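Local coordinates for putative hydroxymethylglutaryl-CoA synthase (Streptococcus mutans, PDB 3SQZ), which probably catalyses the condensation of acetyl-CoA with acetoacetyl-CoA to hydroxymethylglutaryl-CoA and binds coenzyme A, at residues Glu95-Glu100 and Ser128-Gln133; Asn153-His158 and Val167-Ser172; Phe261-Phe266 and Lys295-Ala300; Gly314-Gly319 and Glu348-Thr353. All coordinates share one frame; numbering follows the deposited sequence. Where two conformers were deposited one is given.

All four contacts are buried and no hydrogen bond joins the paired segments, but they differ in depth. Contact 4 lies about 9 Å from the centre of the chain (centre to centre), contact 2 about 13 Å, contact 3 about 17 Å and contact 1 about 20 Å. Contacts 2, 3 and 4 each set a helix against a strand of the mixed sheet, whereas contact 1 joins two loops at helix ends and reaches strand 166-175, the strand of contact 2, through Leu168. Contacts 3 and 4 meet where Leu316 touches Phe266. The inner contact 4 is aromatic, contact 2 rests on alanine and valine methyls and one imidazole, and contact 3 also brings an amide oxygen close to a backbone carbonyl.

Contact 1: residues Glu95-Glu100 and Ser128-Gln133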
# COMPACT_ATOMS: atom_id res chain seq x y z
N GLU A 95 2.70 -4.55 -14.28
CA GLU A 95 1.28 -4.53 -14.60
C GLU A 95 0.89 -3.35 -15.49
O GLU A 95 -0.08 -3.45 -16.24
CB GLU A 95 0.45 -4.45 -13.30
CG GLU A 95 0.46 -5.70 -12.43
CD GLU A 95 -0.54 -6.75 -12.89
OE1 GLU A 95 -1.74 -6.43 -13.04
OE2 GLU A 95 -0.13 -7.91 -13.09
N ILE A 96 1.62 -2.24 -15.40
CA ILE A 96 1.17 -1.00 -16.02
C ILE A 96 2.12 -0.32 -17.01
O ILE A 96 1.68 0.49 -17.81
CB ILE A 96 0.75 0.05 -14.95
CG1 ILE A 96 1.88 0.31 -13.95
CG2 ILE A 96 -0.53 -0.40 -14.25
CD1 ILE A 96 1.71 1.57 -13.12
N LEU A 97 3.42 -0.63 -16.96
CA LEU A 97 4.36 0.16 -17.76
C LEU A 97 4.44 -0.26 -19.22
O LEU A 97 4.50 -1.45 -19.53
CB LEU A 97 5.77 0.12 -17.19
CG LEU A 97 5.94 0.73 -15.80
CD1 LEU A 97 7.41 0.77 -15.43
CD2 LEU A 97 5.30 2.12 -15.69
N THR A 98 4.46 0.72 -20.10
CA THR A 98 4.71 0.50 -21.52
C THR A 98 6.16 0.83 -21.86
O THR A 98 6.89 1.40 -21.06
CB THR A 98 3.83 1.41 -22.36
OG1 THR A 98 4.16 2.77 -22.06
CG2 THR A 98 2.35 1.15 -22.10
N ALA A 99 6.56 0.50 -23.08
CA ALA A 99 7.89 0.88 -23.55
C ALA A 99 8.07 2.39 -23.51
O ALA A 99 9.14 2.88 -23.14
CB ALA A 99 8.12 0.36 -24.96
N GLU A 100 7.03 3.13 -23.86
CA GLU A 100 7.11 4.58 -23.83
C GLU A 100 7.31 5.08 -22.39
O GLU A 100 8.10 6.00 -22.14
CB GLU A 100 5.86 5.19 -24.44
CG GLU A 100 5.84 6.71 -24.48
CD GLU A 100 4.49 7.23 -24.93
OE1 GLU A 100 4.30 7.40 -26.15
OE2 GLU A 100 3.61 7.44 -24.06
N SER A 128 16.19 -1.62 -12.75
CA SER A 128 16.88 -2.60 -13.57
C SER A 128 15.94 -3.66 -14.13
O SER A 128 15.94 -3.97 -15.32
CB SER A 128 17.95 -3.27 -12.70
OG SER A 128 18.67 -4.25 -13.41
N LEU A 129 15.14 -4.26 -13.25
CA LEU A 129 14.25 -5.35 -13.64
C LEU A 129 13.24 -4.91 -14.69
O LEU A 129 12.84 -5.70 -15.54
CB LEU A 129 13.52 -5.93 -12.43
CG LEU A 129 14.38 -6.75 -11.46
CD1 LEU A 129 13.65 -6.96 -10.14
CD2 LEU A 129 14.81 -8.09 -12.07
N LEU A 130 12.82 -3.65 -14.63
CA LEU A 130 11.83 -3.11 -15.55
C LEU A 130 12.43 -2.55 -16.83
O LEU A 130 11.70 -2.20 -17.75
CB LEU A 130 10.99 -2.03 -14.88
CG LEU A 130 10.06 -2.49 -13.76
CD1 LEU A 130 9.56 -1.28 -12.98
CD2 LEU A 130 8.92 -3.31 -14.33
N GLY A 131 13.75 -2.43 -16.89
CA GLY A 131 14.38 -1.91 -18.10
C GLY A 131 14.10 -0.44 -18.34
O GLY A 131 13.98 0.00 -19.48
N ILE A 132 13.99 0.33 -17.26
CA ILE A 132 13.80 1.77 -17.39
C ILE A 132 15.08 2.44 -17.91
O ILE A 132 16.19 1.97 -17.65
CB ILE A 132 13.31 2.36 -16.05
CG1 ILE A 132 11.89 1.83 -15.78
CG2 ILE A 132 13.33 3.88 -16.05
CD1 ILE A 132 11.39 2.03 -14.37
N GLN A 133 14.92 3.52 -18.67
CA GLN A 133 16.06 4.22 -19.25
C GLN A 133 17.04 4.66 -18.15
O GLN A 133 16.63 4.95 -17.02
CB GLN A 133 15.58 5.39 -20.12
CG GLN A 133 14.84 6.48 -19.37
CD GLN A 133 15.78 7.52 -18.79
OE1 GLN A 133 16.90 7.70 -19.27
NE2 GLN A 133 15.32 8.21 -17.77
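Leu97 and Leu130 meet methyl to methyl, and the crossing part of this contact is wholly apolar. The CD1 atoms of Leu97 and Leu130 are 3.9 Å apart, at ordinary van der Waals distance, and the two side chains cross at about a right angle. Leu97 CD1 also faces Ile132 CD1 at the longer distance of 4.3 Å. In both leucines CG stands anti to the carbonyl carbon (chi1 -64° in Leu97, -67° in Leu130), which sends each branch across the gap between backbones whose CA atoms at Leu97 and Leu130 are 8.4 Å apart. Leu168 of strand 166-175 completes the cluster: its CD2 lies 3.8 Å from Leu130 CD1, and it touches Leu97 and Ile132 as well.

Polar bonds within or next to each segment set the backbones. After helix 122-129, Gly131 takes a positive phi of 69° and closes a Schellman motif, with Gly131 N bonded to Ser128 O at 3.1 Å. This turn puts Leu130 and Ile132 on the same cluster. On the other side Thr98 is the N-cap of helix 99-104, while Asp101 OD2 accepts from Thr98 N.

The geometry implies a division of labour: capping and turn bonds shape the two helix ends, and dispersion between a few methyl groups, with no directional bond across, seats both on the sheet of this thiolase-fold domain.

Contact 2: residues Asn153-His158 and Val167-Ser172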
# COMPACT_ATOMS: atom_id res chain seq x y z
N ASN A 153 3.97 13.10 -3.65
CA ASN A 153 4.08 14.55 -3.67
C ASN A 153 5.33 15.03 -4.41
O ASN A 153 5.26 15.95 -5.22
CB ASN A 153 4.05 15.10 -2.25
CG ASN A 153 4.01 16.60 -2.22
OD1 ASN A 153 5.00 17.26 -1.94
ND2 ASN A 153 2.84 17.16 -2.53
N TYR A 154 6.47 14.42 -4.11
CA TYR A 154 7.69 14.75 -4.83
C TYR A 154 7.50 14.45 -6.33
O TYR A 154 7.86 15.26 -7.18
CB TYR A 154 8.87 13.98 -4.24
CG TYR A 154 10.24 14.25 -4.84
CD1 TYR A 154 10.51 15.36 -5.64
CD2 TYR A 154 11.29 13.37 -4.57
CE1 TYR A 154 11.79 15.57 -6.17
CE2 TYR A 154 12.56 13.58 -5.08
CZ TYR A 154 12.80 14.67 -5.88
OH TYR A 154 14.08 14.86 -6.38
N ALA A 155 6.91 13.30 -6.65
CA ALA A 155 6.66 12.95 -8.04
C ALA A 155 5.87 14.04 -8.75
O ALA A 155 6.20 14.43 -9.88
CB ALA A 155 5.91 11.63 -8.11
N LYS A 156 4.81 14.51 -8.10
CA LYS A 156 3.93 15.51 -8.68
C LYS A 156 4.70 16.80 -8.97
O LYS A 156 4.57 17.39 -10.04
CB LYS A 156 2.76 15.76 -7.73
CG LYS A 156 1.62 16.57 -8.29
CD LYS A 156 1.90 18.05 -8.27
CE LYS A 156 0.66 18.82 -8.71
NZ LYS A 156 0.86 20.28 -8.64
N LEU A 157 5.49 17.25 -8.00
CA LEU A 157 6.25 18.49 -8.18
C LEU A 157 7.32 18.36 -9.26
O LEU A 157 7.58 19.30 -10.01
CB LEU A 157 6.88 18.93 -6.87
CG LEU A 157 5.88 19.26 -5.77
CD1 LEU A 157 6.60 19.68 -4.51
CD2 LEU A 157 4.89 20.33 -6.23
N HIS A 158 7.97 17.20 -9.30
CA HIS A 158 9.00 16.94 -10.30
C HIS A 158 8.41 17.03 -11.71
O HIS A 158 8.99 17.66 -12.60
CB HIS A 158 9.63 15.58 -10.04
CG HIS A 158 10.55 15.12 -11.14
ND1 HIS A 158 11.88 15.48 -11.21
CD2 HIS A 158 10.31 14.32 -12.20
CE1 HIS A 158 12.42 14.92 -12.28
NE2 HIS A 158 11.49 14.21 -12.89
N VAL A 167 7.14 9.71 -13.53
CA VAL A 167 7.74 9.20 -12.30
C VAL A 167 7.02 7.93 -11.89
O VAL A 167 5.79 7.85 -11.98
CB VAL A 167 7.67 10.24 -11.15
CG1 VAL A 167 8.23 9.67 -9.86
CG2 VAL A 167 8.40 11.51 -11.55
N LEU A 168 7.78 6.94 -11.45
CA LEU A 168 7.22 5.70 -10.96
C LEU A 168 7.36 5.66 -9.44
O LEU A 168 8.47 5.73 -8.91
CB LEU A 168 7.98 4.53 -11.57
CG LEU A 168 7.54 3.14 -11.12
CD1 LEU A 168 6.08 2.87 -11.49
CD2 LEU A 168 8.47 2.09 -11.69
N VAL A 169 6.22 5.58 -8.75
CA VAL A 169 6.17 5.44 -7.31
C VAL A 169 5.73 4.03 -6.97
O VAL A 169 4.71 3.56 -7.47
CB VAL A 169 5.19 6.47 -6.69
CG1 VAL A 169 5.02 6.24 -5.19
CG2 VAL A 169 5.67 7.88 -6.97
N LEU A 170 6.50 3.35 -6.13
CA LEU A 170 6.18 2.01 -5.66
C LEU A 170 5.96 2.07 -4.17
O LEU A 170 6.75 2.68 -3.45
CB LEU A 170 7.33 1.05 -5.93
CG LEU A 170 7.82 0.78 -7.36
CD1 LEU A 170 6.69 0.60 -8.35
CD2 LEU A 170 8.81 1.83 -7.82
N ALA A 171 4.89 1.43 -3.70
CA ALA A 171 4.60 1.32 -2.28
C ALA A 171 4.46 -0.17 -2.00
O ALA A 171 3.42 -0.76 -2.29
CB ALA A 171 3.31 2.03 -1.95
N SER A 172 5.52 -0.76 -1.45
CA SER A 172 5.66 -2.21 -1.40
C SER A 172 6.09 -2.64 -0.01
O SER A 172 7.01 -2.06 0.56
CB SER A 172 6.71 -2.66 -2.41
OG SER A 172 6.82 -4.06 -2.41
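Ala155 and Val167 form the tight part of the contact: Ala155 CB lies 3.5 Å from Val167 CG1 and 3.8 Å from Val167 CB, close for carbon pairs. Their CA atoms are only 5.8 Å apart, an approach made possible by the short alanine side chain. The second branch, Val167 CG2, stands anti to the carbonyl carbon and meets His158 CD2, also at 3.5 Å, obliquely to the imidazole plane. That ring is held at its far end, where His158 NE2 bonds to Asp106 OD1.

Over residues 153-158 and 167-172 the helix and strand axes run antiparallel (176°), 8.8 Å apart at closest. Helix 147-161 follows the predicted nucleophile position, Cys145, and corresponds to the buried helix of the N-terminal half of a thiolase fold; the next strand, 166-175, then returns along it as a strand of the sheet.

Packing slackens along the strand. Val169 CG2 still reaches Ala155 CB, but at 3.9 Å, and beyond it the strand runs past this part of the helix. On the helix itself, Lys156 points away from the strand yet is buried, paired in salt bridges with Asp207 and Glu160, whereas Leu157 is exposed to solvent.

Contact 3: residues Phe261-Phe266 and Lys295-Ala300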
# COMPACT_ATOMS: atom_id res chain seq x y z
N PHE A 261 -16.42 16.43 -1.13
CA PHE A 261 -15.82 15.19 -1.58
C PHE A 261 -16.85 14.10 -1.82
O PHE A 261 -17.86 14.03 -1.13
CB PHE A 261 -14.76 14.75 -0.58
CG PHE A 261 -13.70 15.78 -0.38
CD1 PHE A 261 -12.68 15.91 -1.31
CD2 PHE A 261 -13.75 16.67 0.68
CE1 PHE A 261 -11.72 16.89 -1.17
CE2 PHE A 261 -12.78 17.64 0.83
CZ PHE A 261 -11.77 17.75 -0.10
N ALA A 262 -16.58 13.25 -2.81
CA ALA A 262 -17.45 12.14 -3.13
C ALA A 262 -17.04 10.87 -2.39
O ALA A 262 -17.82 9.93 -2.30
CB ALA A 262 -17.44 11.89 -4.63
N ALA A 263 -15.81 10.85 -1.88
CA ALA A 263 -15.27 9.69 -1.17
C ALA A 263 -14.10 10.13 -0.31
O ALA A 263 -13.39 11.10 -0.64
CB ALA A 263 -14.81 8.62 -2.16
N PHE A 264 -13.89 9.41 0.78
CA PHE A 264 -12.74 9.60 1.65
C PHE A 264 -12.01 8.27 1.77
O PHE A 264 -12.64 7.25 2.06
CB PHE A 264 -13.20 10.09 3.04
CG PHE A 264 -12.27 11.10 3.68
CD1 PHE A 264 -10.96 10.76 3.99
CD2 PHE A 264 -12.71 12.39 4.00
CE1 PHE A 264 -10.10 11.69 4.58
CE2 PHE A 264 -11.85 13.31 4.60
CZ PHE A 264 -10.54 12.96 4.90
N CYS A 265 -10.70 8.26 1.52
CA CYS A 265 -9.87 7.06 1.63
C CYS A 265 -8.95 7.18 2.83
O CYS A 265 -8.41 8.25 3.10
CB CYS A 265 -9.03 6.86 0.37
SG CYS A 265 -9.98 6.47 -1.10
N PHE A 266 -8.75 6.05 3.51
CA PHE A 266 -7.95 5.99 4.72
C PHE A 266 -6.86 4.95 4.62
O PHE A 266 -6.99 3.97 3.91
CB PHE A 266 -8.84 5.64 5.91
CG PHE A 266 -9.98 6.59 6.10
CD1 PHE A 266 -9.86 7.68 6.94
CD2 PHE A 266 -11.16 6.42 5.40
CE1 PHE A 266 -10.90 8.57 7.09
CE2 PHE A 266 -12.21 7.31 5.54
CZ PHE A 266 -12.08 8.39 6.39
N LYS A 295 -20.77 6.44 2.61
CA LYS A 295 -20.73 5.13 3.25
C LYS A 295 -20.53 4.01 2.23
O LYS A 295 -19.71 3.12 2.42
CB LYS A 295 -21.99 4.89 4.07
CG LYS A 295 -22.04 3.53 4.73
CD LYS A 295 -20.86 3.30 5.65
CE LYS A 295 -21.07 2.07 6.51
NZ LYS A 295 -19.92 1.81 7.41
N VAL A 296 -21.29 4.05 1.14
CA VAL A 296 -21.15 3.06 0.08
C VAL A 296 -19.73 3.10 -0.49
O VAL A 296 -19.13 2.06 -0.77
CB VAL A 296 -22.20 3.28 -1.03
CG1 VAL A 296 -21.82 2.56 -2.30
CG2 VAL A 296 -23.58 2.84 -0.54
N ASN A 297 -19.19 4.31 -0.67
CA ASN A 297 -17.83 4.44 -1.18
C ASN A 297 -16.79 3.96 -0.18
O ASN A 297 -15.79 3.34 -0.56
CB ASN A 297 -17.55 5.86 -1.67
CG ASN A 297 -18.24 6.15 -2.99
OD1 ASN A 297 -18.41 7.31 -3.39
ND2 ASN A 297 -18.67 5.10 -3.67
N PHE A 298 -17.03 4.21 1.11
CA PHE A 298 -16.16 3.63 2.12
C PHE A 298 -16.13 2.10 2.03
O PHE A 298 -15.06 1.48 2.01
CB PHE A 298 -16.55 4.06 3.54
CG PHE A 298 -15.74 3.35 4.57
CD1 PHE A 298 -14.44 3.75 4.83
CD2 PHE A 298 -16.24 2.22 5.20
CE1 PHE A 298 -13.66 3.06 5.73
CE2 PHE A 298 -15.45 1.52 6.10
CZ PHE A 298 -14.16 1.94 6.37
N GLU A 299 -17.30 1.49 1.94
CA GLU A 299 -17.39 0.04 1.83
C GLU A 299 -16.67 -0.48 0.58
O GLU A 299 -16.00 -1.50 0.62
CB GLU A 299 -18.85 -0.41 1.87
CG GLU A 299 -19.53 -0.11 3.19
CD GLU A 299 -18.94 -0.88 4.36
OE1 GLU A 299 -18.53 -2.04 4.17
OE2 GLU A 299 -18.90 -0.32 5.47
N ALA A 300 -16.81 0.24 -0.54
CA ALA A 300 -16.10 -0.13 -1.76
C ALA A 300 -14.59 -0.10 -1.53
O ALA A 300 -13.86 -0.96 -2.03
CB ALA A 300 -16.48 0.80 -2.90
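Phe266 and Phe298 supply the aromatic part of the contact. Phe266 CD2 approaches Phe298 CE1 at 4.2 Å and comes to the edge of the Phe298 ring, near its plane, whereas Phe298 CE1 lies obliquely to the Phe266 ring. Phe298 turns its ring toward the strand because chi1 is 174°, CG lying opposite the backbone N. Both phenylalanines also touch Ala274 of helix 271-279.

The small aliphatic contact is Ala263 CB against Asn297 CB at 3.9 Å, where the two backbones come closest. Ala263 and Asn297 share Leu323 of helix 315-326 as a further neighbour. This places helix 288-302 against strand 263-266, an outermost strand of the sheet in the C-terminal half of the thiolase fold; strand 263-266 pairs in parallel with strand 335-342. Phe266 directly precedes His267, the predicted proton donor or acceptor.

Asn297 OD1 is modelled 2.9 Å from Ala262 O, two acceptors without a hydrogen between them, so the pair counts as no bond. As modelled, OD1 takes a hydrogen bond from Asn329 ND2, but the short approach to Ala262 O leaves the amide's orientation doubtful.

Charge appears within the helix: Lys295 NZ bridges one turn to Glu299 OE2 at 3.1 Å, meeting it nearly along its C-O axis. The same Glu299 OE2 lies in the plane of the Phe298 ring, at its edge, 3.7 Å from Phe298 CD2.

Contact 4: residues Gly314-Gly319 and Glu348-Thr353; sequences GSLFLG and EIFTGT
Leu318 N bonds to Gly314 O at 2.8 Å, a helical backbone bond that spans the two residues making the contact, Leu316 and Phe317 of helix 315-326. In one of its two conformers Ser315, just before them, also bonds through OG to Leu268 N and Tyr312 O. Leu316 and Phe317 both meet Phe350 of strand 346-354.

Phe317 presents the CE1-CZ side of its ring, with both Phe317 CE1 and Phe317 CZ 3.9 Å from Phe350 CZ. Relative to the Phe350 ring, Phe317 CE1 arrives at the edge, near the plane; relative to the Phe317 ring, the approach is oblique. Leu316 comes from the opposite direction to Phe350, its CD2 lying 4.0 Å from Phe350 CE2 and obliquely to that ring. The same Leu316 CD2 sits 3.8 Å above one face of the Phe317 ring, offset toward its rim, so one methyl serves both rings.

In the thiolase fold this helix is the buried one of the C-terminal half, counterpart of helix 147-161, and Phe317 touches Ala148 and Thr149 of that counterpart; Phe350 also lies on Thr149. The Leu316 side chain is about 5 Å from that of His267, a predicted catalytic residue.

The strand stays distant, with the CA atoms of Leu316 and Ile349 11.4 Å apart. Phe350 spans the gap with CG between its backbone N and carbonyl carbon (chi1 63°), directing the CZ end of the ring toward the helix.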
# COMPACT_ATOMS: atom_id res chain seq x y z
N GLY A 314 1.48 0.69 1.07
CA GLY A 314 0.54 0.62 -0.02
C GLY A 314 -0.92 0.62 0.38
O GLY A 314 -1.79 0.72 -0.48
N SER A 315 -1.22 0.56 1.67
CA SER A 315 -2.59 0.26 2.07
C SER A 315 -3.59 1.36 1.70
O SER A 315 -4.68 1.05 1.22
CB SER A 315 -2.67 -0.07 3.56
OG SER A 315 -2.38 1.08 4.33
N LEU A 316 -3.23 2.62 1.89
CA LEU A 316 -4.09 3.73 1.50
C LEU A 316 -4.41 3.65 0.01
O LEU A 316 -5.55 3.86 -0.42
CB LEU A 316 -3.40 5.06 1.81
CG LEU A 316 -4.07 6.33 1.28
CD1 LEU A 316 -5.45 6.56 1.89
CD2 LEU A 316 -3.17 7.54 1.54
N PHE A 317 -3.39 3.34 -0.79
CA PHE A 317 -3.52 3.34 -2.24
C PHE A 317 -4.22 2.11 -2.78
O PHE A 317 -4.91 2.19 -3.79
CB PHE A 317 -2.15 3.60 -2.86
CG PHE A 317 -1.57 4.88 -2.38
CD1 PHE A 317 -2.05 6.07 -2.89
CD2 PHE A 317 -0.65 4.92 -1.33
CE1 PHE A 317 -1.58 7.28 -2.41
CE2 PHE A 317 -0.18 6.13 -0.85
CZ PHE A 317 -0.64 7.31 -1.40
N LEU A 318 -4.08 0.99 -2.08
CA LEU A 318 -4.89 -0.18 -2.36
C LEU A 318 -6.37 0.15 -2.13
O LEU A 318 -7.24 -0.25 -2.91
CB LEU A 318 -4.45 -1.37 -1.49
CG LEU A 318 -5.28 -2.65 -1.66
CD1 LEU A 318 -5.21 -3.18 -3.09
CD2 LEU A 318 -4.80 -3.70 -0.67
N GLY A 319 -6.67 0.89 -1.07
CA GLY A 319 -8.04 1.32 -0.83
C GLY A 319 -8.55 2.25 -1.92
O GLY A 319 -9.71 2.16 -2.32
N GLU A 348 -0.87 12.86 6.81
CA GLU A 348 -1.05 13.88 5.79
C GLU A 348 -2.38 13.71 5.10
O GLU A 348 -2.80 12.58 4.83
CB GLU A 348 0.10 13.85 4.77
CG GLU A 348 -0.00 14.93 3.69
CD GLU A 348 1.27 15.11 2.87
OE1 GLU A 348 2.38 14.75 3.32
OE2 GLU A 348 1.14 15.62 1.74
N ILE A 349 -3.06 14.82 4.85
CA ILE A 349 -4.27 14.85 4.06
C ILE A 349 -3.98 15.50 2.72
O ILE A 349 -3.33 16.55 2.66
CB ILE A 349 -5.38 15.58 4.79
CG1 ILE A 349 -5.70 14.81 6.06
CG2 ILE A 349 -6.61 15.76 3.88
CD1 ILE A 349 -6.64 15.49 6.97
N PHE A 350 -4.44 14.87 1.65
CA PHE A 350 -4.30 15.40 0.31
C PHE A 350 -5.51 14.98 -0.49
O PHE A 350 -6.32 14.17 -0.03
CB PHE A 350 -2.98 14.95 -0.34
CG PHE A 350 -2.86 13.47 -0.55
CD1 PHE A 350 -3.07 12.90 -1.80
CD2 PHE A 350 -2.48 12.64 0.50
CE1 PHE A 350 -2.92 11.54 -1.99
CE2 PHE A 350 -2.35 11.27 0.31
CZ PHE A 350 -2.56 10.72 -0.93
N THR A 351 -5.66 15.54 -1.68
CA THR A 351 -6.87 15.35 -2.46
C THR A 351 -6.57 15.19 -3.93
O THR A 351 -5.48 15.54 -4.41
CB THR A 351 -7.84 16.53 -2.33
OG1 THR A 351 -7.25 17.68 -2.95
CG2 THR A 351 -8.15 16.83 -0.87
N GLY A 352 -7.56 14.70 -4.67
CA GLY A 352 -7.45 14.58 -6.10
C GLY A 352 -8.81 14.60 -6.76
O GLY A 352 -9.84 14.45 -6.10
N THR A 353 -8.82 14.79 -8.07
CA THR A 353 -10.05 14.85 -8.85
C THR A 353 -10.02 13.78 -9.93
O THR A 353 -9.03 13.64 -10.65
CB THR A 353 -10.24 16.23 -9.51
OG1 THR A 353 -10.42 17.21 -8.48
CG2 THR A 353 -11.48 16.24 -10.40